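Local atomic coordinates of Baccell_00875 (PDB entry 5NO8), a protein that probably removes the L-rhamnose caps from complex arabinogalactan proteins by acting as a polysaccharide lyase at the rhamnose-glucuronic acid linkage. Residues E391-V403 against S417-L429. Numbering follows the deposited sequence.
Sequences EGAERLGMGVLLV and SLLRYADFVRRKL
Leu418 and Tyr421, one turn apart on helix 417-429, reach across to the bare backbone of Gly399, and their meeting illustrates how a glycine lets a bulky side chain lie close against a neighbouring helix. The CD2 methyl of Leu418 lies 3.4 Å from Gly399 O and also touches Leu402 CB, while its CD1 comes to 3.6 Å from Val403 N, filling the notch between these residues. The Val403 side chain crosses that of Leu418 at about a right angle, with CG2 against both methyls.

Tyr421 extends with CG anti to its own nitrogen (chi1 -175°), which carries the ring past Gly399; because that residue has no side chain, the ring can come close to the backbone, and Tyr421 CE2 is 3.8 Å from Gly399 CA. Further out, Leu396 lies against the hydroxyl end: its CD1 packs against Tyr421 CE2, and its CD2 is 3.3 Å from Tyr421 OH. One face of the ring is covered by CG2 of Val425, from the tyrosine's own helix. The hydroxyl is not left in purely apolar company, for it donates to a water at 2.7 Å from Tyr421 OH, which in turn donates to Glu391 O and so ties the helix to the loop before its partner. A phenylalanine in its place would probably break this bridge, leaving the water and Glu391 O without their link to helix 417-429. Glu391 O also approaches the edge of the Phe424 ring, 3.6 Å from Phe424 CE2.

Helices 396-403 and 417-429 form the two arms of a roughly antiparallel helical hairpin; their axes come within 10.3 Å and their directions differ by 146°. Around this buried pair, helix 448-465 receives Val403, helix 682-692 packs on Val400 and Leu401, and helix 338-352 meets Leu402 and Ser417, placing the hairpin within the protein's helical domain.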
loop_
_atom_site.group_PDB
_atom_site.type_symbol
_atom_site.label_atom_id
_atom_site.label_comp_id
_atom_site.label_asym_id
_atom_site.label_seq_id
_atom_site.Cartn_x
_atom_site.Cartn_y
_atom_site.Cartn_z
ATOM N N GLU A 391 3.274 -18.727 15.978
ATOM C CA GLU A 391 2.922 -18.128 17.262
ATOM C C GLU A 391 3.872 -17.023 17.746
ATOM O O GLU A 391 3.737 -16.533 18.878
ATOM C CB GLU A 391 2.789 -19.263 18.315
ATOM C CG GLU A 391 4.067 -20.055 18.580
ATOM C CD GLU A 391 4.217 -21.321 17.743
ATOM O OE1 GLU A 391 3.779 -21.355 16.555
ATOM O OE2 GLU A 391 4.815 -22.297 18.279
ATOM N N GLY A 392 4.829 -16.612 16.905
ATOM C CA GLY A 392 5.778 -15.562 17.252
ATOM C C GLY A 392 5.921 -14.566 16.117
ATOM O O GLY A 392 4.938 -14.276 15.405
ATOM N N ALA A 393 7.140 -14.063 15.932
ATOM C CA ALA A 393 7.475 -13.134 14.853
ATOM C C ALA A 393 6.536 -11.915 14.864
ATOM O O ALA A 393 6.401 -11.263 15.903
ATOM C CB ALA A 393 7.482 -13.851 13.499
ATOM N N GLU A 394 5.848 -11.631 13.761
ATOM C CA GLU A 394 5.032 -10.426 13.695
ATOM C C GLU A 394 3.852 -10.442 14.672
ATOM O O GLU A 394 3.262 -9.385 14.912
ATOM C CB GLU A 394 4.457 -10.231 12.281
ATOM C CG GLU A 394 5.411 -9.694 11.243
ATOM C CD GLU A 394 6.269 -10.742 10.552
ATOM O OE1 GLU A 394 6.361 -11.920 11.007
ATOM O OE2 GLU A 394 6.865 -10.361 9.522
ATOM N N ARG A 395 3.466 -11.615 15.174
ATOM C CA ARG A 395 2.377 -11.717 16.179
ATOM C C ARG A 395 2.721 -11.046 17.522
ATOM O O ARG A 395 1.813 -10.767 18.314
ATOM C CB ARG A 395 1.945 -13.165 16.417
ATOM C CG ARG A 395 0.884 -13.739 15.482
ATOM C CD ARG A 395 1.262 -13.696 14.016
ATOM N NE ARG A 395 2.418 -14.550 13.730
ATOM C CZ ARG A 395 3.101 -14.540 12.588
ATOM N NH1 ARG A 395 2.742 -13.729 11.580
ATOM N NH2 ARG A 395 4.156 -15.347 12.444
ATOM N N LEU A 396 3.999 -10.756 17.764
ATOM C CA LEU A 396 4.430 -9.850 18.848
ATOM C C LEU A 396 3.690 -8.509 18.907
ATOM O O LEU A 396 3.549 -7.938 19.986
ATOM C CB LEU A 396 5.938 -9.591 18.822
ATOM C CG LEU A 396 6.841 -10.614 19.542
ATOM C CD1 LEU A 396 6.750 -10.373 21.054
ATOM C CD2 LEU A 396 6.506 -12.060 19.220
ATOM N N GLY A 397 3.231 -8.003 17.755
ATOM C CA GLY A 397 2.496 -6.769 17.722
ATOM C C GLY A 397 1.253 -6.779 18.582
ATOM O O GLY A 397 0.908 -5.736 19.129
ATOM N N MET A 398 0.598 -7.919 18.716
ATOM C CA MET A 398 -0.566 -8.037 19.628
ATOM C C MET A 398 -0.180 -7.750 21.078
ATOM O O MET A 398 -0.906 -7.034 21.789
ATOM C CB MET A 398 -1.247 -9.374 19.490
ATOM C CG MET A 398 -2.048 -9.439 18.186
ATOM S SD MET A 398 -2.971 -10.920 17.958
ATOM C CE MET A 398 -1.696 -11.955 17.222
ATOM N N GLY A 399 0.995 -8.222 21.506
ATOM C CA GLY A 399 1.467 -7.865 22.846
ATOM C C GLY A 399 1.821 -6.400 22.982
ATOM O O GLY A 399 1.510 -5.754 23.985
ATOM N N VAL A 400 2.474 -5.832 21.980
ATOM C CA VAL A 400 2.882 -4.448 22.053
ATOM C C VAL A 400 1.616 -3.557 22.071
ATOM O O VAL A 400 1.533 -2.584 22.834
ATOM C CB VAL A 400 3.847 -4.078 20.918
ATOM C CG1 VAL A 400 4.217 -2.611 20.967
ATOM C CG2 VAL A 400 5.110 -4.947 21.000
ATOM N N LEU A 401 0.623 -3.918 21.262
ATOM C CA LEU A 401 -0.625 -3.170 21.282
ATOM C C LEU A 401 -1.282 -3.234 22.679
ATOM O O LEU A 401 -1.712 -2.186 23.216
ATOM C CB LEU A 401 -1.627 -3.722 20.275
ATOM C CG LEU A 401 -3.012 -3.074 20.321
ATOM C CD1 LEU A 401 -2.918 -1.570 20.138
ATOM C CD2 LEU A 401 -3.914 -3.701 19.272
ATOM N N LEU A 402 -1.418 -4.444 23.225
ATOM C CA LEU A 402 -2.072 -4.569 24.540
ATOM C C LEU A 402 -1.352 -3.792 25.643
ATOM O O LEU A 402 -2.025 -3.218 26.507
ATOM C CB LEU A 402 -2.330 -5.998 24.940
ATOM C CG LEU A 402 -3.668 -6.585 24.496
ATOM C CD1 LEU A 402 -3.942 -6.479 23.001
ATOM C CD2 LEU A 402 -3.793 -8.018 24.965
ATOM N N VAL A 403 -0.016 -3.722 25.592
ATOM C CA VAL A 403 0.720 -2.845 26.523
ATOM C C VAL A 403 0.333 -1.383 26.354
ATOM O O VAL A 403 0.076 -0.692 27.337
ATOM C CB VAL A 403 2.260 -2.920 26.366
ATOM C CG1 VAL A 403 2.921 -1.921 27.311
ATOM C CG2 VAL A 403 2.750 -4.312 26.639
ATOM N N SER A 417 -3.085 -10.734 31.264
ATOM C CA SER A 417 -2.878 -11.351 29.968
ATOM C C SER A 417 -1.431 -11.156 29.477
ATOM O O SER A 417 -0.818 -12.102 28.971
ATOM C CB SER A 417 -3.895 -10.772 28.961
ATOM O OG SER A 417 -3.615 -11.180 27.636
ATOM N N LEU A 418 -0.921 -9.934 29.612
ATOM C CA LEU A 418 0.401 -9.554 29.172
ATOM C C LEU A 418 1.519 -10.241 29.958
ATOM O O LEU A 418 2.538 -10.614 29.366
ATOM C CB LEU A 418 0.610 -8.059 29.236
ATOM C CG LEU A 418 -0.105 -7.272 28.128
ATOM C CD1 LEU A 418 -0.196 -5.820 28.536
ATOM C CD2 LEU A 418 0.641 -7.417 26.792
ATOM N N LEU A 419 1.342 -10.397 31.268
ATOM C CA LEU A 419 2.345 -11.134 32.073
ATOM C C LEU A 419 2.487 -12.558 31.576
ATOM O O LEU A 419 3.599 -13.082 31.491
ATOM C CB LEU A 419 2.022 -11.074 33.577
ATOM C CG LEU A 419 2.239 -9.671 34.155
ATOM C CD1 LEU A 419 1.505 -9.531 35.484
ATOM C CD2 LEU A 419 3.700 -9.305 34.336
ATOM N N ARG A 420 1.368 -13.172 31.205
ATOM C CA ARG A 420 1.386 -14.494 30.638
ATOM C C ARG A 420 2.038 -14.540 29.276
ATOM O O ARG A 420 2.775 -15.489 28.967
ATOM C CB ARG A 420 -0.012 -15.061 30.532
ATOM C CG ARG A 420 -0.592 -15.446 31.869
ATOM C CD ARG A 420 -2.023 -15.895 31.722
ATOM N NE ARG A 420 -2.149 -16.993 30.774
ATOM C CZ ARG A 420 -3.036 -17.082 29.778
ATOM N NH1 ARG A 420 -3.971 -16.143 29.564
ATOM N NH2 ARG A 420 -3.011 -18.155 28.983
ATOM N N TYR A 421 1.750 -13.536 28.451
ATOM C CA TYR A 421 2.361 -13.477 27.140
ATOM C C TYR A 421 3.866 -13.341 27.225
ATOM O O TYR A 421 4.604 -14.098 26.573
ATOM C CB TYR A 421 1.817 -12.292 26.331
ATOM C CG TYR A 421 2.339 -12.278 24.927
ATOM C CD1 TYR A 421 2.205 -13.405 24.111
ATOM C CD2 TYR A 421 2.930 -11.159 24.393
ATOM C CE1 TYR A 421 2.665 -13.407 22.814
ATOM C CE2 TYR A 421 3.360 -11.148 23.078
ATOM C CZ TYR A 421 3.237 -12.289 22.304
ATOM O OH TYR A 421 3.680 -12.276 20.996
ATOM N N ALA A 422 4.318 -12.398 28.033
ATOM C CA ALA A 422 5.737 -12.114 28.183
ATOM C C ALA A 422 6.529 -13.318 28.719
ATOM O O ALA A 422 7.677 -13.533 28.330
ATOM C CB ALA A 422 5.963 -10.914 29.065
ATOM N N ASP A 423 5.900 -14.086 29.589
ATOM C CA ASP A 423 6.443 -15.375 30.006
ATOM C C ASP A 423 6.521 -16.388 28.894
ATOM O O ASP A 423 7.538 -17.068 28.754
ATOM C CB ASP A 423 5.642 -15.960 31.151
ATOM C CG ASP A 423 6.391 -15.878 32.419
ATOM O OD1 ASP A 423 6.428 -14.786 33.024
ATOM O OD2 ASP A 423 7.018 -16.897 32.756
ATOM N N PHE A 424 5.442 -16.534 28.131
ATOM C CA PHE A 424 5.473 -17.374 26.939
ATOM C C PHE A 424 6.629 -16.982 26.012
ATOM O O PHE A 424 7.367 -17.849 25.550
ATOM C CB PHE A 424 4.135 -17.343 26.165
ATOM C CG PHE A 424 4.275 -17.705 24.709
ATOM C CD1 PHE A 424 4.389 -19.042 24.314
ATOM C CD2 PHE A 424 4.330 -16.708 23.727
ATOM C CE1 PHE A 424 4.532 -19.374 22.967
ATOM C CE2 PHE A 424 4.491 -17.034 22.387
ATOM C CZ PHE A 424 4.587 -18.366 22.003
ATOM N N VAL A 425 6.794 -15.686 25.752
ATOM C CA VAL A 425 7.849 -15.237 24.854
ATOM C C VAL A 425 9.246 -15.592 25.412
ATOM O O VAL A 425 10.097 -16.150 24.689
ATOM C CB VAL A 425 7.760 -13.730 24.574
ATOM C CG1 VAL A 425 8.937 -13.245 23.745
ATOM C CG2 VAL A 425 6.444 -13.418 23.853
ATOM N N ARG A 426 9.480 -15.214 26.661
ATOM C CA ARG A 426 10.790 -15.404 27.286
ATOM C C ARG A 426 11.161 -16.880 27.399
ATOM O O ARG A 426 12.294 -17.261 27.090
ATOM C CB ARG A 426 10.826 -14.715 28.662
ATOM C CG ARG A 426 12.130 -14.846 29.423
ATOM C CD ARG A 426 13.289 -14.100 28.775
ATOM N NE ARG A 426 14.562 -14.569 29.349
ATOM C CZ ARG A 426 15.554 -15.189 28.693
ATOM N NH1 ARG A 426 15.522 -15.397 27.370
ATOM N NH2 ARG A 426 16.635 -15.571 29.381
ATOM N N ARG A 427 10.209 -17.704 27.814
ATOM C CA ARG A 427 10.485 -19.110 28.096
ATOM C C ARG A 427 10.384 -20.004 26.875
ATOM O O ARG A 427 11.176 -20.923 26.749
ATOM C CB ARG A 427 9.555 -19.643 29.184
ATOM C CG ARG A 427 9.764 -18.986 30.530
ATOM C CD ARG A 427 8.670 -19.398 31.502
ATOM N NE ARG A 427 8.879 -18.764 32.804
ATOM C CZ ARG A 427 8.051 -18.852 33.845
ATOM N NH1 ARG A 427 6.903 -19.533 33.761
ATOM N NH2 ARG A 427 8.355 -18.207 34.972
ATOM N N LYS A 428 9.410 -19.759 25.991
ATOM C CA LYS A 428 9.165 -20.653 24.850
ATOM C C LYS A 428 9.760 -20.185 23.522
ATOM O O LYS A 428 10.138 -21.023 22.702
ATOM C CB LYS A 428 7.681 -20.909 24.668
ATOM C CG LYS A 428 7.008 -21.545 25.873
ATOM C CD LYS A 428 7.392 -23.021 26.004
ATOM C CE LYS A 428 6.533 -23.732 27.038
ATOM N NZ LYS A 428 6.733 -23.138 28.394
ATOM N N LEU A 429 9.809 -18.875 23.286
ATOM C CA LEU A 429 10.359 -18.349 22.034
ATOM C C LEU A 429 11.828 -17.972 22.102
ATOM O O LEU A 429 12.463 -17.795 21.052
ATOM C CB LEU A 429 9.556 -17.140 21.535
ATOM C CG LEU A 429 8.088 -17.384 21.218
ATOM C CD1 LEU A 429 7.513 -16.099 20.636
ATOM C CD2 LEU A 429 7.855 -18.561 20.283
HETATM O O HOH W 1 2.483 -14.382 19.741
#